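Galactan 1,3-beta-galactosidase (Phanerochaete chrysosporium, PDB 7BYS) probably hydrolyses beta-1,3-linked galactan from its chain end, as an arabinogalactan-degrading exo-beta-1,3-galactanase of glycoside hydrolase family 43 that also carries a carbohydrate-binding module. Local coordinates at residues Q160-R166 against Q177-G183; E197-A202 against K214-S220; S251-G257 against I271-F277. All coordinates share one frame; numbering follows the deposited sequence. Where two conformers were deposited one is given.

How the interactions relate
The three contacts are antiparallel hairpins that follow one another along the chain, in three successive sheets consistent with the five-bladed propeller of family 43. Interactions 1 and 2 have centres 13 Å apart and touch where Phe162 CE2 meets Leu200 CD2 at 3.8 Å. Interactions 2 and 3, with centres 14 Å apart, join through Phe199 CG and Phe277 CE2 at 3.7 Å. Interactions 1 and 3 stay about 14 Å apart at their nearest atoms. All three approach the galactose site: the side chains of Phe162 and Ala202 lie about 7 and 8 Å from that of Asp137, and that of Tyr255 about 5 Å from that of Gln242.

Interaction 1 (Q160-R166 against Q177-G183); sequences QNFKISR and QVSVMNG
Ile164 and Ser179 face each other at the tightly packed part of this antiparallel pair, their CB atoms 4.0 Å apart on the same side of the sheet as Phe162 and Met181. The backbone is firmly joined here: Ile164 N donates to Ser179 O at 2.9 Å in a nearly straight bond (172°), and Phe162 and Met181 exchange a second pair of bonds. Ile164 O is gripped twice, by Ser179 N and by Val178 N, the latter bond measuring 2.8 Å. This double grip marks a classic beta bulge, in which Val178 and Ser179 together face Ile164 and the register slips by one residue before Ser165 meets Gln177. The hairpin formed by strands 161-167 and 174-181 supplies the last two strands of a four-stranded antiparallel sheet, consistent with a blade of the family 43 beta-propeller, and strand 174-181 is its outer edge. Phe162 has CG anti to the backbone N (chi1 -175°), which carries its ring away from the partner strand. In the conformer given, Met181 SD reaches it obliquely, 4.3 Å from Phe162 CD2, in a Met-aromatic contact, while Leu153 and Pro189 also touch the Phe162 side chain. The opposite face is more polar. There Lys163, itself buried, runs extended beside Val180, its CG 3.9 Å from Val180 CG2, and its ammonium is taken by Asp157 in a salt bridge and by Ser156. The solvent side begins at Gln177 and, beyond the strand ends, at Asn182 and Gly183. Gly183 is held by Asn161, whose OD1 accepts Gly183 N at 2.9 Å with the donor tilted 16° from the carbonyl plane. The amide of Asn161 stands steeply against that of Asn182, and its ND2 turns to Asp157.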
loop_
_atom_site.group_PDB
_atom_site.type_symbol
_atom_site.label_atom_id
_atom_site.label_comp_id
_atom_site.label_asym_id
_atom_site.label_seq_id
_atom_site.Cartn_x
_atom_site.Cartn_y
_atom_site.Cartn_z
ATOM N N GLN A 160 9.138 10.015 18.068
ATOM C CA GLN A 160 9.895 9.071 18.882
ATOM C C GLN A 160 9.016 8.121 19.688
ATOM O O GLN A 160 9.406 6.971 19.900
ATOM C CB GLN A 160 10.845 9.812 19.824
ATOM C CG GLN A 160 11.827 10.716 19.101
ATOM C CD GLN A 160 12.550 9.981 17.991
ATOM O OE1 GLN A 160 13.373 9.094 18.249
ATOM N NE2 GLN A 160 12.222 10.316 16.746
ATOM N N ASN A 161 7.845 8.562 20.139
ATOM C CA ASN A 161 7.024 7.803 21.075
ATOM C C ASN A 161 5.688 7.512 20.415
ATOM O O ASN A 161 4.985 8.441 19.997
ATOM C CB ASN A 161 6.797 8.589 22.372
ATOM C CG ASN A 161 8.099 9.000 23.043
ATOM O OD1 ASN A 161 9.117 8.321 22.925
ATOM N ND2 ASN A 161 8.070 10.128 23.744
ATOM N N PHE A 162 5.333 6.236 20.342
ATOM C CA PHE A 162 4.093 5.823 19.703
ATOM C C PHE A 162 2.985 5.703 20.740
ATOM O O PHE A 162 3.154 5.030 21.764
ATOM C CB PHE A 162 4.258 4.478 18.995
ATOM C CG PHE A 162 3.037 4.084 18.241
ATOM C CD1 PHE A 162 2.745 4.692 17.030
ATOM C CD2 PHE A 162 2.145 3.163 18.764
ATOM C CE1 PHE A 162 1.586 4.359 16.339
ATOM C CE2 PHE A 162 0.985 2.836 18.088
ATOM C CZ PHE A 162 0.708 3.435 16.883
ATOM N N LYS A 163 1.842 6.318 20.458
ATOM C CA LYS A 163 0.771 6.433 21.430
ATOM C C LYS A 163 -0.537 5.858 20.906
ATOM O O LYS A 163 -0.852 5.952 19.710
ATOM C CB LYS A 163 0.556 7.891 21.815
ATOM C CG LYS A 163 1.716 8.449 22.618
ATOM C CD LYS A 163 1.574 9.932 22.904
ATOM C CE LYS A 163 2.795 10.426 23.681
ATOM N NZ LYS A 163 2.865 11.918 23.669
ATOM N N ILE A 164 -1.312 5.299 21.829
ATOM C CA ILE A 164 -2.702 4.938 21.601
ATOM C C ILE A 164 -3.518 5.665 22.652
ATOM O O ILE A 164 -3.205 5.578 23.846
ATOM C CB ILE A 164 -2.912 3.423 21.728
ATOM C CG1 ILE A 164 -2.031 2.699 20.699
ATOM C CG2 ILE A 164 -4.380 3.089 21.542
ATOM C CD1 ILE A 164 -2.088 1.188 20.804
ATOM N N SER A 165 -4.535 6.403 22.220
ATOM C CA SER A 165 -5.326 7.180 23.162
ATOM C C SER A 165 -6.795 7.063 22.809
ATOM O O SER A 165 -7.147 7.001 21.632
ATOM C CB SER A 165 -4.900 8.644 23.139
ATOM O OG SER A 165 -3.555 8.772 23.578
ATOM N N ARG A 166 -7.648 7.039 23.828
ATOM C CA ARG A 166 -9.077 6.848 23.635
ATOM C C ARG A 166 -9.770 8.157 23.265
ATOM O O ARG A 166 -9.452 9.225 23.802
ATOM C CB ARG A 166 -9.679 6.276 24.921
ATOM C CG ARG A 166 -11.160 5.947 24.842
ATOM C CD ARG A 166 -11.606 5.032 25.986
ATOM N NE ARG A 166 -11.128 5.498 27.286
ATOM C CZ ARG A 166 -11.791 6.314 28.099
ATOM N NH1 ARG A 166 -11.242 6.674 29.253
ATOM N NH2 ARG A 166 -12.993 6.778 27.769
ATOM N N GLN A 177 -4.886 8.925 27.544
ATOM C CA GLN A 177 -3.863 8.046 26.996
ATOM C C GLN A 177 -4.101 6.628 27.482
ATOM O O GLN A 177 -4.479 6.396 28.635
ATOM C CB GLN A 177 -2.480 8.483 27.457
ATOM C CG GLN A 177 -1.346 7.891 26.629
ATOM C CD GLN A 177 -0.036 8.632 26.828
ATOM O OE1 GLN A 177 0.134 9.749 26.343
ATOM N NE2 GLN A 177 0.889 8.018 27.556
ATOM N N VAL A 178 -3.879 5.667 26.597
ATOM C CA VAL A 178 -4.099 4.268 26.898
ATOM C C VAL A 178 -2.795 3.478 26.879
ATOM O O VAL A 178 -2.579 2.603 27.725
ATOM C CB VAL A 178 -5.136 3.679 25.914
ATOM C CG1 VAL A 178 -5.296 2.202 26.112
ATOM C CG2 VAL A 178 -6.468 4.390 26.092
ATOM N N SER A 179 -1.914 3.778 25.924
ATOM C CA SER A 179 -0.657 3.063 25.766
ATOM C C SER A 179 0.375 4.017 25.185
ATOM O O SER A 179 0.050 4.877 24.362
ATOM C CB SER A 179 -0.831 1.877 24.807
ATOM O OG SER A 179 0.423 1.287 24.505
ATOM N N VAL A 180 1.620 3.867 25.619
ATOM C CA VAL A 180 2.729 4.571 24.987
ATOM C C VAL A 180 3.914 3.623 24.863
ATOM O O VAL A 180 4.257 2.916 25.816
ATOM C CB VAL A 180 3.122 5.875 25.715
ATOM C CG1 VAL A 180 3.547 5.614 27.156
ATOM C CG2 VAL A 180 4.225 6.600 24.957
ATOM N N MET A 181 4.526 3.604 23.694
ATOM C CA MET A 181 5.777 2.883 23.462
ATOM C C MET A 181 6.848 3.945 23.267
ATOM O O MET A 181 7.001 4.499 22.175
ATOM C CB MET A 181 5.673 1.973 22.245
ATOM C CG MET A 181 4.576 0.948 22.342
ATOM S SD MET A 181 4.418 0.119 20.759
ATOM C CE MET A 181 5.692 -1.095 20.925
ATOM N N ASN A 182 7.587 4.231 24.335
ATOM C CA ASN A 182 8.589 5.286 24.290
ATOM C C ASN A 182 9.802 4.841 23.483
ATOM O O ASN A 182 10.286 3.715 23.635
ATOM C CB ASN A 182 9.008 5.655 25.709
ATOM C CG ASN A 182 7.958 6.485 26.413
ATOM O OD1 ASN A 182 7.391 7.415 25.832
ATOM N ND2 ASN A 182 7.683 6.147 27.667
ATOM N N GLY A 183 10.275 5.728 22.610
ATOM C CA GLY A 183 11.440 5.442 21.798
ATOM C C GLY A 183 11.215 4.460 20.673
ATOM O O GLY A 183 12.186 4.032 20.049
HETATM O O HOH W 1 1.476 2.295 22.133
HETATM O O HOH W 2 0.552 12.708 25.304
#

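Interaction 2 (E197-A202 against K214-S220); sequences EYFLIA and KWFSASS
Tyr198, Leu200 and Ala202 each pair with a residue of the opposite strand, Ala218, Phe216 and Lys214, through two backbone hydrogen bonds, so six bonds zip the strands together; Leu200 N to Phe216 O measures 2.8 Å. Apolar contacts fill both faces. On one, Leu200 and Phe216 lie side by side, Leu200 CD2 approaching Phe216 CD1 at 3.7 Å, while Leu200 O sits at the edge of the Phe216 ring. On the other, Ile201 CD1 crosses to Trp215 CB at 3.6 Å. Aromatic contacts continue this second face. Ser217 CB lies over one face of the Phe199 ring, 3.9 Å from its centroid, in a CH-pi contact, and Trp215 meets the same ring obliquely, with planes 38° apart. Trp215 reaches it with CG between its backbone N and carbonyl carbon (chi1 72°), which sends the indole alongside Phe199. Glu197, bent at chi2, lays its carboxylate flat over the Ala218-Ser219 peptide face, CD 3.0 Å from Ala218 O, without a hydrogen bond. Polar side chains find partners outside the pair or through water: a water held by Ser217 OG at 2.6 Å also reaches Glu197 OE1 weakly, the Tyr198 hydroxyl bonds to Asp143, and the Lys214 ammonium forms a salt bridge with Asp230. With strand 189-194 flanking strand 197-204 on its other side, this twisted antiparallel hairpin is consistent with part of one blade of the family 43 beta-propeller.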
loop_
_atom_site.group_PDB
_atom_site.type_symbol
_atom_site.label_atom_id
_atom_site.label_comp_id
_atom_site.label_asym_id
_atom_site.label_seq_id
_atom_site.Cartn_x
_atom_site.Cartn_y
_atom_site.Cartn_z
ATOM N N GLU A 197 -8.172 -10.630 19.928
ATOM C CA GLU A 197 -6.874 -10.032 20.203
ATOM C C GLU A 197 -6.655 -8.870 19.239
ATOM O O GLU A 197 -7.178 -8.866 18.119
ATOM C CB GLU A 197 -5.788 -11.095 20.004
ATOM C CG GLU A 197 -4.371 -10.650 20.301
ATOM C CD GLU A 197 -3.963 -10.905 21.740
ATOM O OE1 GLU A 197 -2.741 -10.847 22.019
ATOM O OE2 GLU A 197 -4.857 -11.157 22.585
ATOM N N TYR A 198 -5.883 -7.881 19.680
ATOM C CA TYR A 198 -5.607 -6.689 18.883
ATOM C C TYR A 198 -4.235 -6.815 18.233
ATOM O O TYR A 198 -3.251 -7.142 18.906
ATOM C CB TYR A 198 -5.630 -5.427 19.748
ATOM C CG TYR A 198 -6.911 -5.224 20.510
ATOM C CD1 TYR A 198 -7.971 -4.519 19.950
ATOM C CD2 TYR A 198 -7.066 -5.733 21.794
ATOM C CE1 TYR A 198 -9.155 -4.332 20.646
ATOM C CE2 TYR A 198 -8.251 -5.547 22.498
ATOM C CZ TYR A 198 -9.282 -4.847 21.920
ATOM O OH TYR A 198 -10.455 -4.668 22.630
ATOM N N PHE A 199 -4.166 -6.545 16.933
ATOM C CA PHE A 199 -2.917 -6.624 16.188
ATOM C C PHE A 199 -2.603 -5.257 15.603
ATOM O O PHE A 199 -3.381 -4.732 14.796
ATOM C CB PHE A 199 -3.004 -7.686 15.089
ATOM C CG PHE A 199 -2.941 -9.076 15.617
ATOM C CD1 PHE A 199 -4.072 -9.672 16.145
ATOM C CD2 PHE A 199 -1.753 -9.772 15.614
ATOM C CE1 PHE A 199 -4.015 -10.967 16.665
ATOM C CE2 PHE A 199 -1.687 -11.066 16.133
ATOM C CZ PHE A 199 -2.825 -11.655 16.653
ATOM N N LEU A 200 -1.466 -4.699 16.007
ATOM C CA LEU A 200 -0.973 -3.423 15.515
ATOM C C LEU A 200 0.059 -3.697 14.431
ATOM O O LEU A 200 0.974 -4.506 14.632
ATOM C CB LEU A 200 -0.322 -2.650 16.671
ATOM C CG LEU A 200 0.487 -1.398 16.325
ATOM C CD1 LEU A 200 -0.415 -0.287 15.808
ATOM C CD2 LEU A 200 1.287 -0.902 17.513
ATOM N N ILE A 201 -0.113 -3.061 13.276
ATOM C CA ILE A 201 0.861 -3.067 12.191
ATOM C C ILE A 201 1.400 -1.654 12.065
ATOM O O ILE A 201 0.623 -0.696 12.111
ATOM C CB ILE A 201 0.188 -3.469 10.868
ATOM C CG1 ILE A 201 -0.666 -4.726 11.040
ATOM C CG2 ILE A 201 1.239 -3.624 9.773
ATOM C CD1 ILE A 201 0.116 -5.928 11.435
ATOM N N ALA A 202 2.713 -1.519 11.880
ATOM C CA ALA A 202 3.310 -0.191 11.802
ATOM C C ALA A 202 4.645 -0.276 11.078
ATOM O O ALA A 202 5.274 -1.333 11.017
ATOM C CB ALA A 202 3.505 0.406 13.204
ATOM N N LYS A 214 6.195 -3.965 10.860
ATOM C CA LYS A 214 6.181 -4.849 12.018
ATOM C C LYS A 214 4.760 -5.056 12.531
ATOM O O LYS A 214 3.877 -4.215 12.341
ATOM C CB LYS A 214 7.009 -4.280 13.184
ATOM C CG LYS A 214 8.411 -3.837 12.817
ATOM C CD LYS A 214 9.314 -5.015 12.501
ATOM C CE LYS A 214 10.730 -4.540 12.205
ATOM N NZ LYS A 214 11.612 -5.686 11.830
ATOM N N TRP A 215 4.564 -6.181 13.224
ATOM C CA TRP A 215 3.324 -6.467 13.935
ATOM C C TRP A 215 3.594 -6.639 15.427
ATOM O O TRP A 215 4.687 -7.062 15.835
ATOM C CB TRP A 215 2.591 -7.699 13.359
ATOM C CG TRP A 215 3.217 -9.024 13.648
ATOM C CD1 TRP A 215 4.141 -9.693 12.883
ATOM C CD2 TRP A 215 2.940 -9.868 14.770
ATOM N NE1 TRP A 215 4.458 -10.895 13.476
ATOM C CE2 TRP A 215 3.738 -11.022 14.636
ATOM C CE3 TRP A 215 2.104 -9.751 15.886
ATOM C CZ2 TRP A 215 3.719 -12.058 15.572
ATOM C CZ3 TRP A 215 2.083 -10.778 16.811
ATOM C CH2 TRP A 215 2.887 -11.919 16.648
ATOM N N PHE A 216 2.571 -6.306 16.226
ATOM C CA PHE A 216 2.553 -6.418 17.683
ATOM C C PHE A 216 1.152 -6.883 18.054
ATOM O O PHE A 216 0.191 -6.543 17.365
ATOM C CB PHE A 216 2.744 -5.048 18.363
ATOM C CG PHE A 216 3.832 -4.186 17.759
ATOM C CD1 PHE A 216 3.650 -3.549 16.541
ATOM C CD2 PHE A 216 5.013 -3.957 18.454
ATOM C CE1 PHE A 216 4.649 -2.740 16.005
ATOM C CE2 PHE A 216 6.016 -3.133 17.920
ATOM C CZ PHE A 216 5.828 -2.534 16.698
ATOM N N SER A 217 1.011 -7.646 19.134
ATOM C CA SER A 217 -0.327 -8.036 19.568
ATOM C C SER A 217 -0.487 -7.811 21.064
ATOM O O SER A 217 0.488 -7.778 21.824
ATOM C CB SER A 217 -0.669 -9.498 19.259
ATOM O OG SER A 217 0.251 -10.370 19.876
ATOM N N ALA A 218 -1.746 -7.657 21.471
ATOM C CA ALA A 218 -2.089 -7.471 22.875
ATOM C C ALA A 218 -3.521 -7.935 23.083
ATOM O O ALA A 218 -4.321 -7.949 22.145
ATOM C CB ALA A 218 -1.954 -5.995 23.266
ATOM N N SER A 219 -3.845 -8.314 24.319
ATOM C CA SER A 219 -5.228 -8.634 24.673
ATOM C C SER A 219 -6.034 -7.405 25.072
ATOM O O SER A 219 -7.259 -7.495 25.214
ATOM C CB SER A 219 -5.274 -9.671 25.800
ATOM O OG SER A 219 -4.788 -9.124 27.009
ATOM N N SER A 220 -5.378 -6.266 25.246
ATOM C CA SER A 220 -6.032 -5.005 25.547
ATOM C C SER A 220 -5.259 -3.905 24.834
ATOM O O SER A 220 -4.051 -4.022 24.623
ATOM C CB SER A 220 -6.058 -4.749 27.069
ATOM O OG SER A 220 -6.005 -3.364 27.367
HETATM O O HOH W 3 0.680 -10.910 22.422
#

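Interaction 3 (S251-G257 against I271-F277); sequences SNAIYMG and IWYPLDF
Met256 lies across one face of the Trp272 indole. Its CG stands 3.6 Å from the centroid of the five-membered ring, almost on the ring normal, and SD is 4.2 Å from that of the six-membered ring, a CH-pi contact continued as a Met-aromatic one. The extended chain of Met256 (chi2 172°, chi3 168°) lets successive atoms follow the indole out to CE, 3.7 Å from Trp272 CH2. At the far end Asn252 OD1 accepts Phe277 N at 2.8 Å in a nearly straight bond (176°), and Ala253 CB touches the edge of the Phe277 ring at CE1, 3.9 Å away. Between these ends the backbones of Ala253 and Leu275, Tyr255 and Tyr273, and Gly257 and Ile271 are doubly hydrogen-bonded, which fixes the register. A water in the plane of the indole, at its edge, accepts from Trp272 NE1 at 2.8 Å and donates to Gly257 O, so the buried N-H is satisfied. Farther out, Trp9 meets the Trp272 ring edge-to-face, and Phe277 is stacked on His194. The Tyr255 hydroxyl is tied to Ser241, next in sequence to the galactose-binding Gln242. This buried hairpin forms the middle two strands of a four-stranded antiparallel sheet, consistent with a propeller blade beside the family 43 sugar site.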
loop_
_atom_site.group_PDB
_atom_site.type_symbol
_atom_site.label_atom_id
_atom_site.label_comp_id
_atom_site.label_asym_id
_atom_site.label_seq_id
_atom_site.Cartn_x
_atom_site.Cartn_y
_atom_site.Cartn_z
ATOM N N SER A 251 -11.019 -15.038 9.004
ATOM C CA SER A 251 -10.038 -15.311 10.042
ATOM C C SER A 251 -8.679 -14.702 9.738
ATOM O O SER A 251 -7.725 -14.941 10.484
ATOM C CB SER A 251 -9.901 -16.814 10.282
ATOM O OG SER A 251 -9.609 -17.488 9.079
ATOM N N ASN A 252 -8.576 -13.913 8.672
ATOM C CA ASN A 252 -7.334 -13.238 8.322
ATOM C C ASN A 252 -7.577 -11.739 8.159
ATOM O O ASN A 252 -8.444 -11.167 8.824
ATOM C CB ASN A 252 -6.721 -13.887 7.076
ATOM C CG ASN A 252 -6.476 -15.385 7.262
ATOM O OD1 ASN A 252 -5.606 -15.792 8.029
ATOM N ND2 ASN A 252 -7.265 -16.205 6.572
ATOM N N ALA A 253 -6.808 -11.093 7.294
ATOM C CA ALA A 253 -6.937 -9.664 7.071
ATOM C C ALA A 253 -6.312 -9.353 5.719
ATOM O O ALA A 253 -5.715 -10.219 5.073
ATOM C CB ALA A 253 -6.238 -8.877 8.188
ATOM N N ILE A 254 -6.459 -8.100 5.295
ATOM C CA ILE A 254 -5.783 -7.592 4.109
ATOM C C ILE A 254 -4.831 -6.494 4.552
ATOM O O ILE A 254 -5.248 -5.522 5.200
ATOM C CB ILE A 254 -6.771 -7.038 3.082
ATOM C CG1 ILE A 254 -7.763 -8.124 2.672
ATOM C CG2 ILE A 254 -6.002 -6.489 1.875
ATOM C CD1 ILE A 254 -8.856 -7.625 1.782
ATOM N N TYR A 255 -3.558 -6.649 4.201
ATOM C CA TYR A 255 -2.587 -5.578 4.327
ATOM C C TYR A 255 -2.771 -4.625 3.155
ATOM O O TYR A 255 -2.646 -5.034 1.991
ATOM C CB TYR A 255 -1.181 -6.169 4.290
ATOM C CG TYR A 255 -0.112 -5.122 4.130
ATOM C CD1 TYR A 255 0.355 -4.426 5.232
ATOM C CD2 TYR A 255 0.427 -4.818 2.878
ATOM C CE1 TYR A 255 1.330 -3.454 5.117
ATOM C CE2 TYR A 255 1.398 -3.830 2.739
ATOM C CZ TYR A 255 1.847 -3.155 3.864
ATOM O OH TYR A 255 2.811 -2.179 3.748
ATOM N N MET A 256 -3.095 -3.366 3.437
ATOM C CA MET A 256 -3.198 -2.338 2.403
ATOM C C MET A 256 -2.091 -1.338 2.658
ATOM O O MET A 256 -2.091 -0.659 3.687
ATOM C CB MET A 256 -4.552 -1.637 2.410
ATOM C CG MET A 256 -5.699 -2.582 2.194
ATOM S SD MET A 256 -7.262 -1.715 2.457
ATOM C CE MET A 256 -8.425 -2.922 1.808
ATOM N N GLY A 257 -1.131 -1.278 1.736
ATOM C CA GLY A 257 -0.012 -0.372 1.844
ATOM C C GLY A 257 0.097 0.544 0.635
ATOM O O GLY A 257 -0.572 0.355 -0.394
ATOM N N ILE A 271 -0.267 -1.433 -2.688
ATOM C CA ILE A 271 0.308 -2.741 -2.441
ATOM C C ILE A 271 -0.626 -3.410 -1.442
ATOM O O ILE A 271 -0.586 -3.117 -0.241
ATOM C CB ILE A 271 1.742 -2.621 -1.908
ATOM C CG1 ILE A 271 2.622 -1.714 -2.808
ATOM C CG2 ILE A 271 2.368 -3.998 -1.755
ATOM C CD1 ILE A 271 2.618 -2.061 -4.289
ATOM N N TRP A 272 -1.504 -4.273 -1.944
ATOM C CA TRP A 272 -2.465 -4.998 -1.118
ATOM C C TRP A 272 -2.164 -6.485 -1.204
ATOM O O TRP A 272 -2.087 -7.039 -2.308
ATOM C CB TRP A 272 -3.895 -4.797 -1.603
ATOM C CG TRP A 272 -4.496 -3.439 -1.426
ATOM C CD1 TRP A 272 -3.865 -2.265 -1.132
ATOM C CD2 TRP A 272 -5.873 -3.128 -1.588
ATOM N NE1 TRP A 272 -4.781 -1.234 -1.095
ATOM C CE2 TRP A 272 -6.025 -1.748 -1.365
ATOM C CE3 TRP A 272 -7.004 -3.894 -1.887
ATOM C CZ2 TRP A 272 -7.266 -1.118 -1.431
ATOM C CZ3 TRP A 272 -8.230 -3.270 -1.946
ATOM C CH2 TRP A 272 -8.352 -1.898 -1.734
ATOM N N TYR A 273 -2.008 -7.125 -0.049
ATOM C CA TYR A 273 -1.739 -8.552 0.026
ATOM C C TYR A 273 -2.567 -9.169 1.142
ATOM O O TYR A 273 -2.892 -8.493 2.129
ATOM C CB TYR A 273 -0.267 -8.812 0.356
ATOM C CG TYR A 273 0.714 -8.479 -0.735
ATOM C CD1 TYR A 273 0.598 -9.035 -2.001
ATOM C CD2 TYR A 273 1.778 -7.607 -0.496
ATOM C CE1 TYR A 273 1.526 -8.741 -3.005
ATOM C CE2 TYR A 273 2.706 -7.313 -1.482
ATOM C CZ TYR A 273 2.570 -7.866 -2.738
ATOM O OH TYR A 273 3.504 -7.546 -3.709
ATOM N N PRO A 274 -2.892 -10.453 1.036
ATOM C CA PRO A 274 -3.469 -11.147 2.190
ATOM C C PRO A 274 -2.506 -11.091 3.367
ATOM O O PRO A 274 -1.289 -11.190 3.208
ATOM C CB PRO A 274 -3.655 -12.591 1.690
ATOM C CG PRO A 274 -3.618 -12.491 0.168
ATOM C CD PRO A 274 -2.655 -11.359 -0.100
ATOM N N LEU A 275 -3.060 -10.917 4.550
ATOM C CA LEU A 275 -2.305 -10.984 5.793
ATOM C C LEU A 275 -2.815 -12.246 6.469
ATOM O O LEU A 275 -3.931 -12.269 6.998
ATOM C CB LEU A 275 -2.565 -9.744 6.638
ATOM C CG LEU A 275 -1.584 -9.377 7.749
ATOM C CD1 LEU A 275 -0.153 -9.225 7.225
ATOM C CD2 LEU A 275 -2.037 -8.074 8.417
ATOM N N ASP A 276 -2.020 -13.305 6.406
ATOM C CA ASP A 276 -2.455 -14.618 6.847
ATOM C C ASP A 276 -2.064 -14.851 8.299
ATOM O O ASP A 276 -0.902 -14.668 8.675
ATOM C CB ASP A 276 -1.863 -15.702 5.947
ATOM C CG ASP A 276 -2.583 -17.017 6.092
ATOM O OD1 ASP A 276 -2.472 -17.615 7.177
ATOM O OD2 ASP A 276 -3.279 -17.441 5.142
ATOM N N PHE A 277 -3.045 -15.247 9.107
ATOM C CA PHE A 277 -2.868 -15.473 10.535
ATOM C C PHE A 277 -2.790 -16.950 10.900
ATOM O O PHE A 277 -2.739 -17.271 12.094
ATOM C CB PHE A 277 -4.045 -14.871 11.312
ATOM C CG PHE A 277 -3.971 -13.377 11.497
ATOM C CD1 PHE A 277 -4.248 -12.518 10.445
ATOM C CD2 PHE A 277 -3.654 -12.834 12.739
ATOM C CE1 PHE A 277 -4.198 -11.144 10.616
ATOM C CE2 PHE A 277 -3.602 -11.460 12.915
ATOM C CZ PHE A 277 -3.879 -10.616 11.854
HETATM O O HOH W 4 -3.396 1.014 -0.095
#